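PDB 4R82: NADH-dependent FAD reductase from Streptomyces globisporus, which uses NADH to reduce FAD, supplying freely diffusing FADH2 to the halogenase and the monooxygenase of the C-1027 enediyne antibiotic pathway. Local coordinates for residues Pro60-Cys65 and Leu133-His138; Ala89-Ala94 and Pro124-Ala129; Gly118-Ala123 and Glu152-Thr157. All blocks are in the same frame, centred on the assembly; numbering follows the deposited sequence. Where two conformers were deposited one is given.

Along the chain the six segments run 60-65, 89-94, 118-123, 124-129, 133-138 and 152-157, so interaction 2 is nested within interaction 1 and interaction 3 crosses both. Interactions 1 and 3 have centres about 10 Å apart and share the main antiparallel sheet, in which strand 146-158 lies between strands 61-67 and 131-143; both also touch the second subunit of the homodimer. The centre of interaction 2 is about 19 Å from that of interaction 1 and about 17 Å from that of interaction 3. It joins helix 92-97 to the small hairpin of strands 115-117 and 124-126, whose turn enters interaction 3. Only interaction 1 includes a residue that binds FAD.

Interaction 1 of 3, residues Pro60-Cys65 and Leu133-His138; sequences PLVLIC and LECAIH. With FAD (flavin-adenine dinucleotide), chain K.
Val-62 and Cys-135 meet through side chains set by similar first torsions: Cys-135 SG stands anti to its own carbonyl carbon (chi1 -56°), and in Val-62 the same holds for CG1 (chi1 -58°), which leaves CG2 between the backbone N and the carbonyl carbon. Both CB atoms point across the gap. Val-62 CG2 then packs against Cys-135 SG at 3.8 Å, while the other branch, Val-62 CG1, comes within 4.3 Å of Leu-133 CD2. The valine fork thus reaches two residues that are two apart on one strand and face the same side.

These strands are not neighbours. Between 61-67 and 131-143 runs 146-158, bonded to each through the backbone, and the Val-62 and Cys-135 CA atoms are 8.2 Å apart. Side chains of next-but-one strands can touch because the sheet curls over its apolar interior, as in the FMN-binding split barrel to which the flavin reductases belong. Val-153 of the intervening strand packs on both Val-62 and Leu-133, and Phe-82 covers Cys-135 from the next strand over. Valine, leucine and cysteine suit this buried inner face because they are apolar or nearly so, and valine's fork lets one residue touch two partners.

Farther along the first strand the backbone turns to the cofactor. FAD N3 donates to Cys-65 O at 2.9 Å with a nearly straight N-H...O angle of 169°, so N3 of the flavin is held by a main-chain carbonyl and not by the thiol. Ser-51 OG, hydrogen-bonded both to Cys-65 N and to FAD, ties strand and flavin together.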
ATOM      1  N   PRO A  60     -11.665  -6.664  10.733  1.00 12.71           N
ATOM      2  CA  PRO A  60     -11.158  -5.449  10.094  1.00 11.33           C
ATOM      3  C   PRO A  60      -9.658  -5.326  10.346  1.00 14.83           C
ATOM      4  O   PRO A  60      -9.240  -5.009  11.470  1.00 15.15           O
ATOM      5  CB  PRO A  60     -11.930  -4.328  10.795  1.00 13.33           C
ATOM      6  CG  PRO A  60     -12.351  -4.913  12.116  1.00 14.82           C
ATOM      7  CD  PRO A  60     -12.534  -6.381  11.890  1.00 15.67           C
ATOM      8  N   LEU A  61      -8.862  -5.572   9.310  1.00 10.36           N
ATOM      9  CA  LEU A  61      -7.403  -5.617   9.473  1.00 10.57           C
ATOM     10  C   LEU A  61      -6.664  -4.682   8.537  1.00 12.35           C
ATOM     11  O   LEU A  61      -7.079  -4.480   7.395  1.00 11.19           O
ATOM     12  CB  LEU A  61      -6.859  -7.030   9.232  1.00 12.07           C
ATOM     13  CG  LEU A  61      -7.429  -8.211  10.011  1.00 13.14           C
ATOM     14  CD1 LEU A  61      -6.750  -9.497   9.561  1.00 14.85           C
ATOM     15  CD2 LEU A  61      -7.232  -7.986  11.505  1.00 13.44           C
ATOM     16  N   VAL A  62      -5.560  -4.125   9.036  1.00  9.13           N
ATOM     17  CA  VAL A  62      -4.611  -3.348   8.226  1.00  9.10           C
ATOM     18  C   VAL A  62      -3.222  -3.837   8.540  1.00  9.28           C
ATOM     19  O   VAL A  62      -3.020  -4.555   9.522  1.00 11.59           O
ATOM     20  CB  VAL A  62      -4.683  -1.836   8.534  1.00  9.26           C
ATOM     21  CG1 VAL A  62      -6.092  -1.331   8.302  1.00 13.23           C
ATOM     22  CG2 VAL A  62      -4.248  -1.549   9.985  1.00 10.31           C
ATOM     23  N   LEU A  63      -2.249  -3.463   7.713  1.00  9.72           N
ATOM     24  CA  LEU A  63      -0.867  -3.788   8.046  1.00 10.82           C
ATOM     25  C   LEU A  63       0.042  -2.599   7.806  1.00 10.02           C
ATOM     26  O   LEU A  63      -0.301  -1.678   7.052  1.00 11.01           O
ATOM     27  CB  LEU A  63      -0.365  -5.050   7.308  1.00 13.18           C
ATOM     28  CG  LEU A  63      -0.188  -5.055   5.784  1.00 10.56           C
ATOM     29  CD1 LEU A  63       1.094  -4.329   5.354  1.00 10.11           C
ATOM     30  CD2 LEU A  63      -0.185  -6.497   5.281  1.00 10.57           C
ATOM     31  N   ILE A  64       1.186  -2.621   8.482  1.00 10.94           N
ATOM     32  CA  ILE A  64       2.287  -1.720   8.182  1.00  7.98           C
ATOM     33  C   ILE A  64       3.574  -2.536   8.139  1.00  9.91           C
ATOM     34  O   ILE A  64       3.674  -3.600   8.771  1.00 12.01           O
ATOM     35  CB  ILE A  64       2.423  -0.587   9.231  1.00 10.55           C
ATOM     36  CG1 ILE A  64       2.528  -1.169  10.645  1.00 12.31           C
ATOM     37  CG2 ILE A  64       1.239   0.374   9.147  1.00 14.37           C
ATOM     38  CD1 ILE A  64       2.699  -0.093  11.725  1.00 14.44           C
ATOM     39  N   CYS A  65       4.564  -2.036   7.404  1.00 10.72           N
ATOM     40  CA  CYS A  65       5.866  -2.693   7.339  1.00  9.12           C
ATOM     41  C   CYS A  65       6.868  -1.728   7.923  1.00 10.16           C
ATOM     42  O   CYS A  65       6.934  -0.579   7.485  1.00 10.45           O
ATOM     43  CB  CYS A  65       6.250  -2.971   5.884  1.00 10.81           C
ATOM     44  SG  CYS A  65       5.043  -4.020   5.028  1.00 14.87           S
ATOM     45  N   LEU A 133      -6.858   5.773  12.718  1.00 12.47           N
ATOM     46  CA  LEU A 133      -7.245   4.393  12.994  1.00 11.37           C
ATOM     47  C   LEU A 133      -6.454   3.953  14.204  1.00 11.72           C
ATOM     48  O   LEU A 133      -5.252   4.163  14.264  1.00 14.78           O
ATOM     49  CB  LEU A 133      -6.903   3.468  11.823  1.00 15.98           C
ATOM     50  CG  LEU A 133      -7.537   3.714  10.451  1.00 19.35           C
ATOM     51  CD1 LEU A 133      -6.721   4.717   9.641  1.00 16.99           C
ATOM     52  CD2 LEU A 133      -7.714   2.397   9.685  1.00 26.32           C
ATOM     53  N   GLU A 134      -7.127   3.371  15.184  1.00  9.60           N
ATOM     54  CA  GLU A 134      -6.429   2.791  16.321  1.00 11.70           C
ATOM     55  C   GLU A 134      -6.554   1.281  16.229  1.00 13.80           C
ATOM     56  O   GLU A 134      -7.660   0.749  16.056  1.00 14.98           O
ATOM     57  CB  GLU A 134      -7.001   3.338  17.631  1.00 15.61           C
ATOM     58  CG  GLU A 134      -6.727   4.838  17.778  1.00 18.08           C
ATOM     59  CD  GLU A 134      -7.356   5.445  19.011  1.00 25.95           C
ATOM     60  OE1 GLU A 134      -6.784   5.281  20.106  1.00 23.77           O
ATOM     61  OE2 GLU A 134      -8.414   6.099  18.877  1.00 31.62           O
ATOM     62  N   CYS A 135      -5.418   0.594  16.335  1.00 11.94           N
ATOM     63  CA  CYS A 135      -5.349  -0.814  15.978  1.00 11.60           C
ATOM     64  C   CYS A 135      -4.704  -1.637  17.064  1.00 14.55           C
ATOM     65  O   CYS A 135      -3.764  -1.183  17.712  1.00 16.97           O
ATOM     66  CB  CYS A 135      -4.501  -0.981  14.723  1.00 12.47           C
ATOM     67  SG  CYS A 135      -5.090  -0.002  13.326  1.00 19.03           S
ATOM     68  N   ALA A 136      -5.188  -2.862  17.240  1.00 11.58           N
ATOM     69  CA  ALA A 136      -4.573  -3.790  18.174  1.00 12.13           C
ATOM     70  C   ALA A 136      -3.656  -4.704  17.383  1.00 16.90           C
ATOM     71  O   ALA A 136      -4.061  -5.252  16.355  1.00 16.24           O
ATOM     72  CB  ALA A 136      -5.644  -4.608  18.872  1.00 13.64           C
ATOM     73  N   ILE A 137      -2.424  -4.883  17.849  1.00 12.76           N
ATOM     74  CA  ILE A 137      -1.494  -5.747  17.137  1.00 12.80           C
ATOM     75  C   ILE A 137      -1.969  -7.194  17.231  1.00 16.14           C
ATOM     76  O   ILE A 137      -2.219  -7.721  18.318  1.00 20.69           O
ATOM     77  CB  ILE A 137      -0.064  -5.586  17.656  1.00 15.21           C
ATOM     78  CG1 ILE A 137       0.439  -4.195  17.269  1.00 21.31           C
ATOM     79  CG2 ILE A 137       0.821  -6.635  17.035  1.00 19.72           C
ATOM     80  CD1 ILE A 137       1.713  -3.785  17.920  1.00 24.55           C
ATOM     81  N   HIS A 138      -2.110  -7.815  16.066  1.00 17.46           N
ATOM     82  CA  HIS A 138      -2.634  -9.166  16.010  0.51 20.48           C
ATOM     83  C   HIS A 138      -1.570 -10.176  15.617  1.00 20.33           C
ATOM     84  O   HIS A 138      -1.485 -11.241  16.228  1.00 21.76           O
ATOM     85  CB  HIS A 138      -3.855  -9.249  15.091  0.51 25.64           C
ATOM     86  CG  HIS A 138      -5.159  -9.210  15.824  0.51 30.36           C
ATOM     87  ND1 HIS A 138      -5.339  -8.486  16.984  0.51 28.86           N
ATOM     88  CD2 HIS A 138      -6.347  -9.805  15.563  0.51 28.73           C
ATOM     89  CE1 HIS A 138      -6.581  -8.638  17.406  0.51 23.39           C
ATOM     90  NE2 HIS A 138      -7.214  -9.433  16.561  0.51 26.56           N
TER
HETATM   91  N1  FAD K 209       9.981   3.475   7.292  1.00 10.22           N
HETATM   92  C2  FAD K 209       9.443   2.279   7.474  1.00 10.44           C
HETATM   93  O2  FAD K 209      10.078   1.374   8.313  1.00 12.15           O
HETATM   94  N3  FAD K 209       8.304   1.890   6.907  1.00  9.36           N
HETATM   95  C4  FAD K 209       7.654   2.732   6.089  1.00 11.38           C
HETATM   96  O4  FAD K 209       6.468   2.345   5.495  1.00 10.86           O
HETATM   97  C4X FAD K 209       8.195   4.023   5.831  1.00  9.03           C
HETATM   98  N5  FAD K 209       7.544   4.874   4.978  1.00 10.30           N
HETATM   99  C5X FAD K 209       8.068   6.117   4.776  1.00 10.43           C
HETATM  100  C6  FAD K 209       7.380   7.005   3.909  1.00 10.21           C
HETATM  101  C7  FAD K 209       7.919   8.272   3.673  1.00 10.38           C
HETATM  102  C7M FAD K 209       7.194   9.263   2.733  1.00 11.89           C
HETATM  103  C8  FAD K 209       9.112   8.665   4.303  1.00 12.04           C
HETATM  104  C8M FAD K 209       9.667  10.050   4.037  1.00 14.49           C
HETATM  105  C9  FAD K 209       9.790   7.787   5.163  1.00 10.46           C
HETATM  106  C9A FAD K 209       9.263   6.496   5.407  1.00 13.59           C
HETATM  107  N10 FAD K 209       9.923   5.629   6.258  1.00 12.60           N
HETATM  108  C10 FAD K 209       9.382   4.393   6.461  1.00  9.47           C
HETATM  109  C1' FAD K 209      11.179   5.981   6.925  1.00 12.60           C
HETATM  110  C2' FAD K 209      10.995   6.481   8.344  1.00 11.72           C
HETATM  111  O2' FAD K 209       9.936   7.427   8.355  1.00 12.63           O
HETATM  112  C3' FAD K 209      12.258   7.219   8.772  1.00 14.22           C
HETATM  113  O3' FAD K 209      12.595   8.162   7.773  1.00 17.99           O
HETATM  114  C4' FAD K 209      13.419   6.279   8.873  1.00 19.70           C
HETATM  115  O4' FAD K 209      12.979   5.100   9.491  1.00 29.21           O
HETATM  116  C5' FAD K 209      14.617   6.922   9.615  1.00 21.74           C
HETATM  117  O5' FAD K 209      14.423   7.048  11.034  1.00 32.47           O
HETATM  118  P   FAD K 209      13.876   5.810  11.962  1.00 49.19           P
HETATM  119  O1P FAD K 209      14.443   5.891  13.373  1.00 58.91           O
HETATM  120  O2P FAD K 209      14.305   4.508  11.326  1.00 44.29           O
HETATM  121  O3P FAD K 209      12.371   5.894  12.033  1.00 50.05           O

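Interaction 2 of 3, residues Ala89-Ala94 and Pro124-Ala129; sequences AGQEKA and PLIAGA. With ACT (acetate ion), chain H.
Gln-91, at the N-cap position of helix 92-97, lies opposite the type II beta turn from Ile-126 to Ala-129, with its CA 7.9 Å from that of Gly-128. The turn starts at the last residue of strand 124-126, in the small hairpin. Gly-128 is its third residue, where the positive phi of 88° comes easily to glycine, and having no side chain it lets the glutamine amide lie close over the main chain.

Gln-91 extends beyond CG, carrying its amide across to the turn. NE2 gives a weak, bent hydrogen bond to Ala-127 O (2.9 Å, 126°) and rests 4.1 Å from Ile-126 CG2. The amide oxygen, OE1, lies beside Ala-129 CA (3.6 Å) and accepts from Glu-88 N, a bond that helps fix which end of the amide faces Ala-127. Glutamine suits the place because one flat group can both donate and accept.

An acetate ion, probably from the crystallisation liquor, sits beside the helix start, where an N-cap side chain often accepts from the third helical residue. It takes a weak bond from Gln-91 NE2 through OXT, and its O accepts from Ala-94 N at 3.1 Å.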
ATOM      1  N   ALA A  89      -3.531  16.541   2.478  1.00 14.28           N
ATOM      2  CA  ALA A  89      -2.757  17.150   1.403  1.00 17.32           C
ATOM      3  C   ALA A  89      -1.751  18.217   1.826  1.00 20.57           C
ATOM      4  O   ALA A  89      -0.701  18.346   1.204  1.00 26.06           O
ATOM      5  CB  ALA A  89      -3.695  17.711   0.341  1.00 18.02           C
ATOM      6  N   GLY A  90      -2.066  18.991   2.860  1.00 18.11           N
ATOM      7  CA  GLY A  90      -1.171  20.069   3.269  1.00 21.14           C
ATOM      8  C   GLY A  90      -0.236  19.759   4.437  1.00 19.00           C
ATOM      9  O   GLY A  90       0.293  20.675   5.075  1.00 21.14           O
ATOM     10  N   GLN A  91      -0.018  18.479   4.711  1.00 14.24           N
ATOM     11  CA  GLN A  91       0.773  18.086   5.874  1.00 14.57           C
ATOM     12  C   GLN A  91       2.170  17.560   5.557  1.00 13.85           C
ATOM     13  O   GLN A  91       2.685  16.685   6.260  1.00 16.94           O
ATOM     14  CB  GLN A  91       0.005  17.064   6.704  1.00 16.00           C
ATOM     15  CG  GLN A  91      -1.293  17.628   7.266  1.00 16.15           C
ATOM     16  CD  GLN A  91      -1.935  16.693   8.257  1.00 15.75           C
ATOM     17  OE1 GLN A  91      -2.369  15.593   7.897  1.00 14.15           O
ATOM     18  NE2 GLN A  91      -1.966  17.103   9.528  1.00 17.81           N
ATOM     19  N   GLU A  92       2.786  18.097   4.515  1.00 14.82           N
ATOM     20  CA  GLU A  92       4.144  17.703   4.174  1.00 15.48           C
ATOM     21  C   GLU A  92       5.128  17.951   5.323  1.00 18.16           C
ATOM     22  O   GLU A  92       6.075  17.174   5.514  1.00 18.87           O
ATOM     23  CB  GLU A  92       4.607  18.417   2.902  1.00 19.15           C
ATOM     24  CG  GLU A  92       6.062  18.137   2.562  1.00 30.91           C
ATOM     25  CD  GLU A  92       6.499  18.749   1.244  1.00 41.97           C
ATOM     26  OE1 GLU A  92       5.620  19.121   0.436  1.00 42.52           O
ATOM     27  OE2 GLU A  92       7.727  18.851   1.019  1.00 44.37           O
ATOM     28  N   LYS A  93       4.907  19.017   6.089  1.00 16.84           N
ATOM     29  CA  LYS A  93       5.815  19.347   7.189  1.00 23.84           C
ATOM     30  C   LYS A  93       5.795  18.240   8.234  1.00 21.82           C
ATOM     31  O   LYS A  93       6.845  17.818   8.731  1.00 19.57           O
ATOM     32  CB  LYS A  93       5.436  20.688   7.824  1.00 27.93           C
ATOM     33  CG  LYS A  93       6.330  21.102   8.985  1.00 31.53           C
ATOM     34  N   ALA A  94       4.599  17.756   8.550  1.00 15.03           N
ATOM     35  CA  ALA A  94       4.458  16.646   9.489  1.00 12.55           C
ATOM     36  C   ALA A  94       5.096  15.365   8.945  1.00 15.71           C
ATOM     37  O   ALA A  94       5.710  14.603   9.698  1.00 15.81           O
ATOM     38  CB  ALA A  94       2.989  16.415   9.838  1.00 17.57           C
ATOM     39  N   PRO A 124      -0.622   9.451  20.481  1.00 16.36           N
ATOM     40  CA  PRO A 124      -1.001  10.744  19.910  1.00 14.77           C
ATOM     41  C   PRO A 124      -1.519  10.572  18.486  1.00 15.52           C
ATOM     42  O   PRO A 124      -0.904   9.868  17.684  1.00 16.46           O
ATOM     43  CB  PRO A 124       0.320  11.527  19.912  1.00 15.92           C
ATOM     44  CG  PRO A 124       1.155  10.868  20.973  1.00 18.27           C
ATOM     45  CD  PRO A 124       0.802   9.412  20.874  1.00 14.84           C
ATOM     46  N   LEU A 125      -2.650  11.195  18.172  1.00 11.98           N
ATOM     47  CA  LEU A 125      -3.201  11.113  16.826  1.00 11.11           C
ATOM     48  C   LEU A 125      -2.959  12.474  16.182  1.00 11.53           C
ATOM     49  O   LEU A 125      -3.195  13.493  16.818  1.00 15.74           O
ATOM     50  CB  LEU A 125      -4.706  10.839  16.889  1.00 13.37           C
ATOM     51  CG  LEU A 125      -5.106   9.623  17.726  1.00 17.36           C
ATOM     52  CD1 LEU A 125      -6.618   9.503  17.818  1.00 17.35           C
ATOM     53  CD2 LEU A 125      -4.534   8.395  17.098  1.00 20.29           C
ATOM     54  N   ILE A 126      -2.470  12.501  14.945  1.00 11.54           N
ATOM     55  CA  ILE A 126      -2.049  13.768  14.354  1.00 13.52           C
ATOM     56  C   ILE A 126      -3.253  14.604  13.918  1.00 13.48           C
ATOM     57  O   ILE A 126      -4.082  14.148  13.127  1.00 13.78           O
ATOM     58  CB  ILE A 126      -1.108  13.552  13.152  1.00 15.89           C
ATOM     59  CG1 ILE A 126       0.048  12.615  13.528  1.00 16.68           C
ATOM     60  CG2 ILE A 126      -0.561  14.887  12.655  1.00 15.13           C
ATOM     61  CD1 ILE A 126       0.845  13.042  14.739  1.00 15.62           C
ATOM     62  N   ALA A 127      -3.358  15.822  14.445  1.00 13.50           N
ATOM     63  CA  ALA A 127      -4.483  16.693  14.106  1.00 14.35           C
ATOM     64  C   ALA A 127      -4.389  17.076  12.637  1.00 14.86           C
ATOM     65  O   ALA A 127      -3.289  17.177  12.087  1.00 15.34           O
ATOM     66  CB  ALA A 127      -4.480  17.945  14.992  1.00 17.00           C
ATOM     67  N   GLY A 128      -5.538  17.282  11.995  1.00 13.84           N
ATOM     68  CA  GLY A 128      -5.544  17.668  10.596  1.00 14.03           C
ATOM     69  C   GLY A 128      -5.523  16.511   9.618  1.00 11.92           C
ATOM     70  O   GLY A 128      -5.591  16.721   8.407  1.00 14.21           O
ATOM     71  N   ALA A 129      -5.442  15.290  10.139  1.00 11.67           N
ATOM     72  CA  ALA A 129      -5.370  14.089   9.317  1.00 11.63           C
ATOM     73  C   ALA A 129      -6.692  13.786   8.608  1.00 11.62           C
ATOM     74  O   ALA A 129      -7.767  14.192   9.069  1.00 11.33           O
ATOM     75  CB  ALA A 129      -4.964  12.903  10.184  1.00 12.88           C
TER
HETATM   76  C   ACT H 206       1.480  19.776   9.646  1.00 33.79           C
HETATM   77  O   ACT H 206       2.028  19.481   8.555  1.00 25.37           O
HETATM   78  OXT ACT H 206       0.238  19.609   9.716  1.00 41.65           O
HETATM   79  CH3 ACT H 206       2.276  20.293  10.808  1.00 38.20           C

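Interaction 3 of 3, residues Gly118-Ala123 and Glu152-Thr157; sequences GEESGA and EVITAT
Glu-120 leans from the turn between strands 115-117 and 124-126 onto Ile-154 and Thr-155 of strand 146-158. Its CB points toward the strand, and CG, anti to the carbonyl carbon (chi1 -64°), rests over a pair of methyls, touching Ile-154 CG2 and Thr-155 CG2 at 4.0 Å each. The bend at chi2 (-62°) lifts CD off the strand and lets OE1 alone lean over Ile-154 CG2 at 4.1 Å, with OE2 pointing away from it. The side chain of Glu-120 crosses those of both partners at about a right angle. Ile-154 was modelled in two conformers, so its share is less certain than that of Thr-155.

The strand can offer both residues to the turn because of a classic beta bulge, in which Ile-154 and Thr-155 both face Glu-134 of the adjacent strand. Glu-134 reaches the turn as well: its OE1 accepts from the backbone N of Glu-120 and of Ser-121. Within the turn, Ser-121 OG accepts from Ala-123 N at 3.0 Å, an ST turn. Gly-122, with phi at 70°, suits the tight reversal. Beyond the bulge, Ala-156 and Thr-157 pair with an antiparallel strand of the second subunit.

A glutamate suits this exposed spot, since its CG methylene can cover the two methyls while the charged end stays at the surface. A crystal neighbour also touches Glu-120, so the carboxylate's position may owe something to lattice packing. With only van der Waals touches between the segments, much of the turn's directional tie to the sheet probably comes from the carboxylate of Glu-134.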
ATOM      1  N   GLY A 118      -5.256   9.369  21.536  1.00 15.63           N
ATOM      2  CA  GLY A 118      -6.069   8.231  21.139  1.00 14.43           C
ATOM      3  C   GLY A 118      -6.561   7.479  22.364  1.00 16.62           C
ATOM      4  O   GLY A 118      -5.765   7.000  23.178  1.00 18.13           O
ATOM      5  N   GLU A 119      -7.880   7.381  22.499  1.00 15.44           N
ATOM      6  CA  GLU A 119      -8.481   6.777  23.683  1.00 20.38           C
ATOM      7  C   GLU A 119      -8.222   5.278  23.810  1.00 21.84           C
ATOM      8  O   GLU A 119      -8.181   4.755  24.924  1.00 23.81           O
ATOM      9  CB  GLU A 119      -9.989   7.056  23.713  1.00 28.75           C
ATOM     10  CG  GLU A 119     -10.344   8.522  23.934  1.00 41.68           C
ATOM     11  CD  GLU A 119     -11.793   8.838  23.585  1.00 52.40           C
ATOM     12  OE1 GLU A 119     -12.531   7.912  23.181  1.00 54.58           O
ATOM     13  OE2 GLU A 119     -12.189  10.018  23.710  1.00 55.21           O
ATOM     14  N   GLU A 120      -8.045   4.582  22.687  1.00 20.23           N
ATOM     15  CA  GLU A 120      -7.850   3.126  22.723  1.00 25.30           C
ATOM     16  C   GLU A 120      -6.380   2.720  22.687  1.00 24.21           C
ATOM     17  O   GLU A 120      -5.983   1.702  23.255  1.00 26.26           O
ATOM     18  CB  GLU A 120      -8.587   2.458  21.558  1.00 30.08           C
ATOM     19  CG  GLU A 120     -10.089   2.618  21.603  1.00 33.13           C
ATOM     20  CD  GLU A 120     -10.693   1.973  22.833  1.00 35.88           C
ATOM     21  OE1 GLU A 120     -10.152   0.942  23.288  1.00 33.54           O
ATOM     22  OE2 GLU A 120     -11.702   2.504  23.346  1.00 44.39           O
ATOM     23  N   SER A 121      -5.575   3.525  22.008  1.00 23.26           N
ATOM     24  CA  SER A 121      -4.174   3.195  21.792  1.00 21.55           C
ATOM     25  C   SER A 121      -3.259   3.905  22.770  1.00 22.53           C
ATOM     26  O   SER A 121      -2.116   3.488  22.971  1.00 22.23           O
ATOM     27  CB  SER A 121      -3.765   3.592  20.379  1.00 20.03           C
ATOM     28  OG  SER A 121      -3.903   4.993  20.201  1.00 19.55           O
ATOM     29  N   GLY A 122      -3.743   4.998  23.352  1.00 17.01           N
ATOM     30  CA  GLY A 122      -2.902   5.840  24.187  1.00 17.14           C
ATOM     31  C   GLY A 122      -1.865   6.582  23.357  1.00 17.26           C
ATOM     32  O   GLY A 122      -0.935   7.189  23.896  1.00 18.01           O
ATOM     33  N   ALA A 123      -2.036   6.534  22.038  1.00 15.15           N
ATOM     34  CA  ALA A 123      -1.082   7.147  21.113  1.00 18.07           C
ATOM     35  C   ALA A 123      -1.564   8.512  20.662  1.00 17.85           C
ATOM     36  O   ALA A 123      -2.771   8.723  20.474  1.00 15.09           O
ATOM     37  CB  ALA A 123      -0.870   6.251  19.910  1.00 14.96           C
ATOM     38  N   GLU A 152      -5.657  -5.204  14.103  1.00 12.24           N
ATOM     39  CA  GLU A 152      -7.109  -5.178  13.973  1.00 11.42           C
ATOM     40  C   GLU A 152      -7.600  -3.778  14.335  1.00 13.95           C
ATOM     41  O   GLU A 152      -7.217  -3.228  15.372  1.00 13.58           O
ATOM     42  CB  GLU A 152      -7.768  -6.245  14.853  1.00 14.73           C
ATOM     43  CG  GLU A 152      -9.299  -6.207  14.751  1.00 19.95           C
ATOM     44  CD  GLU A 152      -9.979  -7.355  15.455  1.00 26.01           C
ATOM     45  OE1 GLU A 152      -9.281  -8.301  15.872  1.00 30.90           O
ATOM     46  OE2 GLU A 152     -11.222  -7.311  15.584  1.00 27.39           O
ATOM     47  N   VAL A 153      -8.441  -3.197  13.477  1.00 14.06           N
ATOM     48  CA  VAL A 153      -8.943  -1.845  13.686  1.00 11.52           C
ATOM     49  C   VAL A 153      -9.957  -1.866  14.828  1.00 12.75           C
ATOM     50  O   VAL A 153     -10.974  -2.565  14.742  1.00 14.46           O
ATOM     51  CB  VAL A 153      -9.629  -1.302  12.418  1.00 11.98           C
ATOM     52  CG1 VAL A 153     -10.144   0.116  12.658  1.00 14.20           C
ATOM     53  CG2 VAL A 153      -8.649  -1.327  11.235  1.00  9.63           C
ATOM     54  N   ILE A 154      -9.651  -1.124  15.901  1.00 11.25           N
ATOM     55  CA  ILE A 154     -10.521  -1.061  17.074  0.51 13.69           C
ATOM     56  C   ILE A 154     -11.493   0.096  16.931  1.00 12.81           C
ATOM     57  O   ILE A 154     -12.684  -0.021  17.253  1.00 17.22           O
ATOM     58  CB  ILE A 154      -9.711  -0.855  18.366  0.51 17.67           C
ATOM     59  CG1 ILE A 154      -8.671  -1.962  18.525  0.51 19.25           C
ATOM     60  CG2 ILE A 154     -10.637  -0.786  19.581  0.51 19.14           C
ATOM     61  CD1 ILE A 154      -9.234  -3.345  18.339  0.51 16.85           C
ATOM     62  N   THR A 155     -10.987   1.220  16.455  1.00 12.85           N
ATOM     63  CA  THR A 155     -11.858   2.348  16.200  1.00 16.82           C
ATOM     64  C   THR A 155     -11.225   3.182  15.113  1.00 13.09           C
ATOM     65  O   THR A 155     -10.028   3.071  14.853  1.00 13.21           O
ATOM     66  CB  THR A 155     -12.102   3.207  17.465  1.00 24.17           C
ATOM     67  OG1 THR A 155     -13.140   4.168  17.207  1.00 25.44           O
ATOM     68  CG2 THR A 155     -10.842   3.931  17.861  1.00 25.14           C
ATOM     69  N   ALA A 156     -12.036   3.992  14.449  1.00 13.70           N
ATOM     70  CA  ALA A 156     -11.492   4.911  13.466  1.00 12.20           C
ATOM     71  C   ALA A 156     -12.381   6.129  13.389  1.00 11.54           C
ATOM     72  O   ALA A 156     -13.568   6.052  13.723  1.00 13.23           O
ATOM     73  CB  ALA A 156     -11.359   4.238  12.099  1.00 15.03           C
ATOM     74  N   THR A 157     -11.797   7.255  12.985  1.00 11.61           N
ATOM     75  CA  THR A 157     -12.554   8.490  12.809  1.00 13.72           C
ATOM     76  C   THR A 157     -12.057   9.108  11.515  1.00 14.56           C
ATOM     77  O   THR A 157     -10.873   8.995  11.200  1.00 14.83           O
ATOM     78  CB  THR A 157     -12.322   9.470  13.970  1.00 20.53           C
ATOM     79  OG1 THR A 157     -12.886   8.929  15.176  1.00 21.09           O
ATOM     80  CG2 THR A 157     -12.985  10.807  13.682  1.00 22.49           C
TER